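Local coordinates for protein D-aminopeptidase (Burkholderia sp. LK4, PDB 5TZB) that probably removes N-terminal beta-amino acids from peptides, as a beta-aminopeptidase of family S58 built on an Ntn-hydrolase-like fold, at residues V230-L239 against R373-W383; G46-L54 against T65-G75. All blocks are in the same frame, centred on the assembly; numbering follows the deposited sequence.

Contact 1 of 2, residues V230-L239 against R373-W383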
loop_
_atom_site.group_PDB
_atom_site.type_symbol
_atom_site.label_atom_id
_atom_site.label_comp_id
_atom_site.label_asym_id
_atom_site.label_seq_id
_atom_site.Cartn_x
_atom_site.Cartn_y
_atom_site.Cartn_z
ATOM N N VAL C 230 -12.130 -5.111 -28.910
ATOM C CA VAL C 230 -13.443 -5.656 -28.562
ATOM C C VAL C 230 -13.433 -7.171 -28.679
ATOM O O VAL C 230 -13.232 -7.711 -29.775
ATOM C CB VAL C 230 -14.562 -5.080 -29.468
ATOM C CG1 VAL C 230 -15.900 -5.750 -29.168
ATOM C CG2 VAL C 230 -14.670 -3.583 -29.284
ATOM N N ALA C 231 -13.674 -7.844 -27.557
ATOM C CA ALA C 231 -13.528 -9.299 -27.449
ATOM C C ALA C 231 -12.132 -9.707 -27.903
ATOM O O ALA C 231 -11.953 -10.765 -28.513
ATOM C CB ALA C 231 -14.587 -10.030 -28.254
ATOM N N GLY C 232 -11.167 -8.828 -27.648
ATOM C CA GLY C 232 -9.776 -9.059 -27.991
ATOM C C GLY C 232 -9.328 -8.559 -29.356
ATOM O O GLY C 232 -8.135 -8.345 -29.565
ATOM N N TYR C 233 -10.272 -8.358 -30.279
ATOM C CA TYR C 233 -9.937 -8.008 -31.667
ATOM C C TYR C 233 -9.571 -6.540 -31.838
ATOM O O TYR C 233 -10.244 -5.669 -31.295
ATOM C CB TYR C 233 -11.098 -8.377 -32.593
ATOM C CG TYR C 233 -11.265 -9.874 -32.746
ATOM C CD1 TYR C 233 -10.744 -10.537 -33.850
ATOM C CD2 TYR C 233 -11.925 -10.624 -31.781
ATOM C CE1 TYR C 233 -10.883 -11.912 -33.995
ATOM C CE2 TYR C 233 -12.061 -11.997 -31.916
ATOM C CZ TYR C 233 -11.538 -12.630 -33.032
ATOM O OH TYR C 233 -11.663 -13.992 -33.178
ATOM N N PRO C 234 -8.499 -6.262 -32.604
ATOM C CA PRO C 234 -7.911 -4.914 -32.691
ATOM C C PRO C 234 -8.736 -3.970 -33.549
ATOM O O PRO C 234 -8.272 -3.437 -34.553
ATOM C CB PRO C 234 -6.543 -5.180 -33.313
ATOM C CG PRO C 234 -6.766 -6.372 -34.169
ATOM C CD PRO C 234 -7.772 -7.229 -33.449
ATOM N N VAL C 235 -9.967 -3.754 -33.113
ATOM C CA VAL C 235 -10.939 -2.991 -33.875
ATOM C C VAL C 235 -10.537 -1.516 -33.998
ATOM O O VAL C 235 -10.794 -0.871 -35.022
ATOM C CB VAL C 235 -12.342 -3.147 -33.211
ATOM C CG1 VAL C 235 -12.309 -2.693 -31.780
ATOM C CG2 VAL C 235 -13.373 -2.401 -33.931
ATOM N N GLY C 236 -9.847 -0.997 -32.983
ATOM C CA GLY C 236 -9.375 0.378 -33.000
ATOM C C GLY C 236 -8.451 0.710 -34.168
ATOM O O GLY C 236 -8.443 1.842 -34.667
ATOM N N GLU C 237 -7.662 -0.274 -34.594
ATOM C CA GLU C 237 -6.682 -0.064 -35.652
ATOM C C GLU C 237 -7.338 0.201 -37.008
ATOM O O GLU C 237 -6.746 0.849 -37.868
ATOM C CB GLU C 237 -5.753 -1.273 -35.751
ATOM C CG GLU C 237 -4.876 -1.473 -34.516
ATOM C CD GLU C 237 -3.910 -2.646 -34.647
ATOM O OE1 GLU C 237 -3.804 -3.228 -35.749
ATOM O OE2 GLU C 237 -3.232 -2.967 -33.651
ATOM N N VAL C 238 -8.565 -0.274 -37.194
ATOM C CA VAL C 238 -9.275 -0.015 -38.447
ATOM C C VAL C 238 -10.386 1.028 -38.253
ATOM O O VAL C 238 -11.308 1.126 -39.071
ATOM C CB VAL C 238 -9.892 -1.311 -39.048
ATOM C CG1 VAL C 238 -8.799 -2.317 -39.375
ATOM C CG2 VAL C 238 -10.898 -1.918 -38.096
ATOM N N LEU C 239 -10.291 1.805 -37.173
ATOM C CA LEU C 239 -11.273 2.853 -36.905
ATOM C C LEU C 239 -10.613 4.220 -36.727
ATOM O O LEU C 239 -11.233 5.156 -36.220
ATOM C CB LEU C 239 -12.099 2.504 -35.659
ATOM C CG LEU C 239 -13.123 1.369 -35.750
ATOM C CD1 LEU C 239 -13.752 1.131 -34.395
ATOM C CD2 LEU C 239 -14.207 1.667 -36.789
ATOM N N ARG C 373 -21.002 0.060 -37.474
ATOM C CA ARG C 373 -19.600 0.377 -37.706
ATOM C C ARG C 373 -18.692 -0.550 -36.877
ATOM O O ARG C 373 -17.597 -0.925 -37.322
ATOM C CB ARG C 373 -19.340 1.851 -37.396
ATOM C CG ARG C 373 -17.952 2.329 -37.762
ATOM C CD ARG C 373 -17.931 3.837 -37.980
ATOM N NE ARG C 373 -18.393 4.568 -36.802
ATOM C CZ ARG C 373 -18.493 5.894 -36.731
ATOM N NH1 ARG C 373 -18.142 6.646 -37.768
ATOM N NH2 ARG C 373 -18.920 6.472 -35.617
ATOM N N LEU C 374 -19.138 -0.888 -35.665
ATOM C CA LEU C 374 -18.424 -1.838 -34.814
ATOM C C LEU C 374 -18.445 -3.240 -35.432
ATOM O O LEU C 374 -17.416 -3.912 -35.521
ATOM C CB LEU C 374 -19.043 -1.885 -33.412
ATOM C CG LEU C 374 -18.501 -2.934 -32.434
ATOM C CD1 LEU C 374 -17.003 -2.766 -32.198
ATOM C CD2 LEU C 374 -19.261 -2.906 -31.119
ATOM N N LEU C 375 -19.622 -3.676 -35.865
ATOM C CA LEU C 375 -19.745 -4.985 -36.500
ATOM C C LEU C 375 -18.866 -5.055 -37.751
ATOM O O LEU C 375 -18.197 -6.070 -37.969
ATOM C CB LEU C 375 -21.209 -5.299 -36.831
ATOM C CG LEU C 375 -22.109 -5.661 -35.641
ATOM C CD1 LEU C 375 -23.561 -5.691 -36.062
ATOM C CD2 LEU C 375 -21.713 -7.020 -35.048
ATOM N N ASP C 376 -18.822 -3.973 -38.539
ATOM C CA ASP C 376 -17.959 -3.939 -39.727
ATOM C C ASP C 376 -16.484 -4.027 -39.398
ATOM O O ASP C 376 -15.712 -4.690 -40.097
ATOM C CB ASP C 376 -18.179 -2.669 -40.558
ATOM C CG ASP C 376 -19.473 -2.697 -41.335
ATOM O OD1 ASP C 376 -20.043 -3.794 -41.497
ATOM O OD2 ASP C 376 -19.899 -1.620 -41.809
ATOM N N ALA C 377 -16.076 -3.281 -38.382
ATOM C CA ALA C 377 -14.685 -3.274 -37.986
ATOM C C ALA C 377 -14.286 -4.642 -37.427
ATOM O O ALA C 377 -13.188 -5.117 -37.687
ATOM C CB ALA C 377 -14.430 -2.166 -36.998
ATOM N N LEU C 378 -15.173 -5.269 -36.661
ATOM C CA LEU C 378 -14.917 -6.614 -36.137
ATOM C C LEU C 378 -14.690 -7.615 -37.281
ATOM O O LEU C 378 -13.760 -8.434 -37.235
ATOM C CB LEU C 378 -16.070 -7.081 -35.248
ATOM C CG LEU C 378 -15.988 -6.547 -33.814
ATOM C CD1 LEU C 378 -17.296 -6.738 -33.110
ATOM C CD2 LEU C 378 -14.859 -7.223 -33.061
ATOM N N ARG C 379 -15.537 -7.542 -38.310
ATOM C CA ARG C 379 -15.399 -8.446 -39.443
ATOM C C ARG C 379 -14.092 -8.228 -40.174
ATOM O O ARG C 379 -13.403 -9.189 -40.501
ATOM C CB ARG C 379 -16.552 -8.256 -40.431
ATOM C CG ARG C 379 -16.336 -8.980 -41.758
ATOM C CD ARG C 379 -17.421 -8.628 -42.763
ATOM N NE ARG C 379 -17.353 -9.427 -43.988
ATOM C CZ ARG C 379 -18.067 -10.530 -44.197
ATOM N NH1 ARG C 379 -17.951 -11.196 -45.342
ATOM N NH2 ARG C 379 -18.895 -10.970 -43.257
ATOM N N GLU C 380 -13.712 -6.964 -40.330
ATOM C CA GLU C 380 -12.502 -6.574 -41.050
ATOM C C GLU C 380 -11.228 -7.152 -40.447
ATOM O O GLU C 380 -10.262 -7.409 -41.178
ATOM C CB GLU C 380 -12.398 -5.041 -41.101
ATOM C CG GLU C 380 -11.188 -4.480 -41.853
ATOM C CD GLU C 380 -11.272 -2.970 -42.057
ATOM O OE1 GLU C 380 -12.347 -2.387 -41.791
ATOM O OE2 GLU C 380 -10.259 -2.358 -42.465
ATOM N N VAL C 381 -11.218 -7.344 -39.130
ATOM C CA VAL C 381 -10.052 -7.911 -38.452
ATOM C C VAL C 381 -10.251 -9.376 -38.055
ATOM O O VAL C 381 -9.528 -9.896 -37.202
ATOM C CB VAL C 381 -9.675 -7.112 -37.177
ATOM C CG1 VAL C 381 -9.163 -5.737 -37.543
ATOM C CG2 VAL C 381 -10.863 -7.007 -36.239
ATOM N N GLY C 382 -11.237 -10.031 -38.657
ATOM C CA GLY C 382 -11.342 -11.481 -38.599
ATOM C C GLY C 382 -12.335 -12.072 -37.619
ATOM O O GLY C 382 -12.485 -13.292 -37.551
ATOM N N TRP C 383 -13.016 -11.225 -36.854
ATOM C CA TRP C 383 -14.010 -11.726 -35.903
ATOM C C TRP C 383 -15.277 -12.165 -36.621
ATOM O O TRP C 383 -15.685 -11.554 -37.604
ATOM C CB TRP C 383 -14.365 -10.658 -34.872
ATOM C CG TRP C 383 -15.529 -11.023 -33.984
ATOM C CD1 TRP C 383 -15.472 -11.609 -32.756
ATOM C CD2 TRP C 383 -16.921 -10.821 -34.268
ATOM N NE1 TRP C 383 -16.743 -11.785 -32.249
ATOM C CE2 TRP C 383 -17.648 -11.306 -33.162
ATOM C CE3 TRP C 383 -17.623 -10.270 -35.348
ATOM C CZ2 TRP C 383 -19.040 -11.262 -33.106
ATOM C CZ3 TRP C 383 -19.004 -10.230 -35.290
ATOM C CH2 TRP C 383 -19.697 -10.720 -34.175
HETATM O O HOH W 1 -10.938 0.825 -42.163
#
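Trp383 sets its CB over the centre of the Tyr233 ring, a CH-pi contact of 3.6 Å to the centroid, and turns the edge of its indole toward the same face in a T-shaped pair with planes at 83°. The closest approach of the two side chains, Tyr233 CE2 to Trp383 CD1, is 3.5 Å. Trp383 reaches this place because the helix ends in a Schellman motif with Gly382 as C-prime residue, whose positive phi turns the chain back toward the tyrosine. Packing is tightest at Ala377, where CB meets CG2 of Val235 at 3.3 Å, short for two carbons. Val235 carries CG2 anti to its own nitrogen, which directs that methyl at the helix, while CD1 of Leu374 comes in across it. Leu378 CD2 touches Tyr233 CB at 4.0 Å, and Val230 and Leu374 also pack on Val350 and Val354 of helix 331-355. The solvent side, far from the Tyr233-Trp383 pair, is looser: the exposed, extended Glu380 meets Val238 from the opposite direction, its OE2 3.4 Å from Val238 CG1, and a water donates to both Val238 O and Glu380 OE2. Apolar and aromatic packing plus this water bridge join the segments, so the contact depends on shape fit, while Tyr233 OH, bonded to Val381 O of the second subunit, ties it to the dimer partner.

Contact 2 of 2, residues G46-L54 against T65-G75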
loop_
_atom_site.group_PDB
_atom_site.type_symbol
_atom_site.label_atom_id
_atom_site.label_comp_id
_atom_site.label_asym_id
_atom_site.label_seq_id
_atom_site.Cartn_x
_atom_site.Cartn_y
_atom_site.Cartn_z
ATOM N N GLY C 46 -30.668 -6.792 -4.582
ATOM C CA GLY C 46 -30.727 -5.693 -3.636
ATOM C C GLY C 46 -30.026 -4.444 -4.135
ATOM O O GLY C 46 -30.328 -3.329 -3.686
ATOM N N VAL C 47 -29.074 -4.628 -5.046
ATOM C CA VAL C 47 -28.323 -3.505 -5.591
ATOM C C VAL C 47 -29.209 -2.667 -6.521
ATOM O O VAL C 47 -29.900 -3.186 -7.410
ATOM C CB VAL C 47 -27.045 -4.003 -6.318
ATOM C CG1 VAL C 47 -26.303 -2.858 -6.993
ATOM C CG2 VAL C 47 -26.135 -4.722 -5.335
ATOM N N ARG C 48 -29.175 -1.356 -6.317
ATOM C CA ARG C 48 -30.046 -0.436 -7.039
ATOM C C ARG C 48 -29.216 0.664 -7.716
ATOM O O ARG C 48 -28.184 1.087 -7.171
ATOM C CB ARG C 48 -31.078 0.190 -6.077
ATOM C CG ARG C 48 -32.073 -0.795 -5.419
ATOM C CD ARG C 48 -32.881 -0.134 -4.291
ATOM N NE ARG C 48 -32.116 0.061 -3.057
ATOM C CZ ARG C 48 -32.237 1.119 -2.260
ATOM N NH1 ARG C 48 -33.051 2.106 -2.596
ATOM N NH2 ARG C 48 -31.515 1.213 -1.149
ATOM N N VAL C 49 -29.657 1.124 -8.885
ATOM C CA VAL C 49 -28.944 2.175 -9.614
ATOM C C VAL C 49 -29.892 3.275 -10.072
ATOM O O VAL C 49 -30.993 2.993 -10.561
ATOM C CB VAL C 49 -28.193 1.615 -10.858
ATOM C CG1 VAL C 49 -27.458 2.738 -11.601
ATOM C CG2 VAL C 49 -27.208 0.563 -10.465
ATOM N N GLY C 50 -29.474 4.533 -9.919
ATOM C CA GLY C 50 -30.270 5.659 -10.393
ATOM C C GLY C 50 -29.413 6.714 -11.076
ATOM O O GLY C 50 -28.289 6.960 -10.664
ATOM N N HIS C 51 -29.936 7.323 -12.135
ATOM C CA HIS C 51 -29.230 8.381 -12.849
ATOM C C HIS C 51 -29.973 9.707 -12.680
ATOM O O HIS C 51 -31.195 9.726 -12.509
ATOM C CB HIS C 51 -29.108 8.093 -14.357
ATOM C CG HIS C 51 -28.322 6.865 -14.708
ATOM N ND1 HIS C 51 -27.033 6.645 -14.269
ATOM C CD2 HIS C 51 -28.614 5.834 -15.538
ATOM C CE1 HIS C 51 -26.587 5.506 -14.767
ATOM N NE2 HIS C 51 -27.524 4.997 -15.547
ATOM N N CYS C 52 -29.231 10.809 -12.706
ATOM C CA CYS C 52 -29.811 12.124 -12.975
ATOM C C CYS C 52 -28.987 12.758 -14.083
ATOM O O CYS C 52 -27.785 12.957 -13.934
ATOM C CB CYS C 52 -29.842 13.020 -11.739
ATOM S SG CYS C 52 -30.462 14.687 -12.101
ATOM N N THR C 53 -29.634 13.026 -15.211
ATOM C CA THR C 53 -28.955 13.484 -16.419
ATOM C C THR C 53 -29.217 14.963 -16.690
ATOM O O THR C 53 -30.369 15.398 -16.712
ATOM C CB THR C 53 -29.395 12.642 -17.634
ATOM O OG1 THR C 53 -29.111 11.265 -17.361
ATOM C CG2 THR C 53 -28.660 13.077 -18.914
ATOM N N LEU C 54 -28.146 15.740 -16.839
ATOM C CA LEU C 54 -28.261 17.165 -17.134
ATOM C C LEU C 54 -27.824 17.462 -18.554
ATOM O O LEU C 54 -26.666 17.256 -18.912
ATOM C CB LEU C 54 -27.419 17.988 -16.164
ATOM C CG LEU C 54 -27.779 17.791 -14.693
ATOM C CD1 LEU C 54 -26.909 18.677 -13.812
ATOM C CD2 LEU C 54 -29.278 18.044 -14.466
ATOM N N THR C 65 -23.620 16.804 -18.053
ATOM C CA THR C 65 -23.085 16.134 -16.882
ATOM C C THR C 65 -24.219 15.546 -16.054
ATOM O O THR C 65 -25.357 15.483 -16.510
ATOM C CB THR C 65 -22.243 17.110 -16.010
ATOM O OG1 THR C 65 -21.517 16.377 -15.022
ATOM C CG2 THR C 65 -23.125 18.149 -15.334
ATOM N N GLY C 66 -23.904 15.111 -14.840
ATOM C CA GLY C 66 -24.916 14.552 -13.970
ATOM C C GLY C 66 -24.322 13.707 -12.866
ATOM O O GLY C 66 -23.142 13.818 -12.529
ATOM N N VAL C 67 -25.155 12.849 -12.296
ATOM C CA VAL C 67 -24.713 12.010 -11.216
ATOM C C VAL C 67 -25.401 10.644 -11.306
ATOM O O VAL C 67 -26.582 10.549 -11.647
ATOM C CB VAL C 67 -24.961 12.711 -9.837
ATOM C CG1 VAL C 67 -26.364 13.243 -9.745
ATOM C CG2 VAL C 67 -24.657 11.785 -8.675
ATOM N N THR C 68 -24.631 9.590 -11.039
ATOM C CA THR C 68 -25.154 8.232 -10.940
ATOM C C THR C 68 -24.986 7.722 -9.521
ATOM O O THR C 68 -23.941 7.945 -8.906
ATOM C CB THR C 68 -24.436 7.279 -11.901
ATOM O OG1 THR C 68 -24.703 7.680 -13.247
ATOM C CG2 THR C 68 -24.917 5.844 -11.703
ATOM N N VAL C 69 -26.008 7.055 -8.986
ATOM C CA VAL C 69 -25.894 6.488 -7.648
ATOM C C VAL C 69 -26.071 4.981 -7.678
ATOM O O VAL C 69 -26.825 4.433 -8.495
ATOM C CB VAL C 69 -26.913 7.091 -6.651
ATOM C CG1 VAL C 69 -26.624 8.557 -6.401
ATOM C CG2 VAL C 69 -28.313 6.908 -7.149
ATOM N N ILE C 70 -25.313 4.321 -6.812
ATOM C CA ILE C 70 -25.445 2.898 -6.584
ATOM C C ILE C 70 -25.821 2.711 -5.137
ATOM O O ILE C 70 -25.083 3.162 -4.242
ATOM C CB ILE C 70 -24.142 2.126 -6.857
ATOM C CG1 ILE C 70 -23.561 2.462 -8.230
ATOM C CG2 ILE C 70 -24.361 0.622 -6.709
ATOM C CD1 ILE C 70 -22.142 1.942 -8.400
ATOM N N GLU C 71 -26.954 2.057 -4.896
ATOM C CA GLU C 71 -27.304 1.630 -3.541
ATOM C C GLU C 71 -26.824 0.193 -3.385
ATOM O O GLU C 71 -27.205 -0.663 -4.186
ATOM C CB GLU C 71 -28.810 1.725 -3.279
ATOM C CG GLU C 71 -29.383 3.132 -3.339
ATOM C CD GLU C 71 -29.132 3.946 -2.070
ATOM O OE1 GLU C 71 -28.344 3.511 -1.195
ATOM O OE2 GLU C 71 -29.758 5.021 -1.937
ATOM N N PRO C 72 -25.946 -0.068 -2.399
ATOM C CA PRO C 72 -25.432 -1.427 -2.237
ATOM C C PRO C 72 -26.454 -2.415 -1.655
ATOM O O PRO C 72 -26.232 -3.617 -1.771
ATOM C CB PRO C 72 -24.261 -1.239 -1.265
ATOM C CG PRO C 72 -24.636 -0.030 -0.476
ATOM C CD PRO C 72 -25.320 0.871 -1.444
ATOM N N ARG C 73 -27.519 -1.918 -1.025
ATOM C CA ARG C 73 -28.520 -2.765 -0.364
ATOM C C ARG C 73 -29.941 -2.433 -0.808
ATOM O O ARG C 73 -30.183 -1.397 -1.440
ATOM C CB ARG C 73 -28.440 -2.625 1.164
ATOM C CG ARG C 73 -27.122 -3.055 1.800
ATOM C CD ARG C 73 -26.980 -4.573 1.841
ATOM N NE ARG C 73 -25.895 -4.988 2.722
ATOM C CZ ARG C 73 -25.487 -6.247 2.865
ATOM N NH1 ARG C 73 -26.065 -7.217 2.172
ATOM N NH2 ARG C 73 -24.486 -6.536 3.687
ATOM N N ALA C 74 -30.885 -3.314 -0.476
ATOM C CA ALA C 74 -32.290 -3.058 -0.766
ATOM C C ALA C 74 -32.777 -1.873 0.059
ATOM O O ALA C 74 -33.637 -1.110 -0.386
ATOM C CB ALA C 74 -33.147 -4.305 -0.484
ATOM N N GLY C 75 -32.249 -1.746 1.275
ATOM C CA GLY C 75 -32.563 -0.621 2.139
ATOM C C GLY C 75 -31.368 0.287 2.379
ATOM O O GLY C 75 -30.429 0.339 1.576
#
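Arg48 grips the carbonyl of Arg73 side-on, with NE and NH2 each 2.9 Å from Arg73 O, and the oxygen lies in the guanidinium plane. The bend of the arginine at chi3 (-75°) brings the group round to the loop that follows strand 65-71. Glu71 lays its CB over one guanidinium face, with its carboxylate plane 4° from that of the guanidinium; with Glu71 OE1 3.9 Å from Arg48 NH2, this is a long salt bridge of charges alone, while Ala74 O sits over the opposite face. On the other side of the sheet His51 ND1 and Thr68 OG1 share a hydrogen bond of 2.7 Å. Second partners hold both residues, Ala179 O at His51 NE2 and Gly185 N at Thr68 OG1. Paired backbone bonds link Arg48 with Glu71, Gly50 with Val69, Cys52 with Val67 and Leu54 with Thr65. Packing adds to the ladder: Val47 CG1 lies beside Ile70 CG2 at 4.0 Å, and CG2 of Val69 flanks the backbone of Gly50. Helix 163-172 covers the face carrying Cys52 and Leu54. Seven successive pairs, on strand segments whose directions differ by 166°, make an antiparallel beta hairpin; strand 48-56 is outermost in this chain's mixed sheet, and strand 63-71 also pairs with strand 111-115.

Contacts 1 and 2 illustrate two ways of joining chain segments within one Ntn-hydrolase-like subunit. Their centres are about 33 Å apart, their nearest atoms about 19 Å, and they lie on opposite sides of the chain's centre without touching. Contact 2 closes before contact 1 opens, joining segments whose closest ends are 11 residues apart; contact 1 brings together segments separated by 134 residues. The centre of contact 2 is about 10 Å, and that of contact 1 about 25 Å, from the centre of the chain. The hairpin is held largely by backbone bonds. The 230-239 loop and the C-terminal helix are held by side-chain packing and adjoin the second subunit, whereas no other chain touches contact 2.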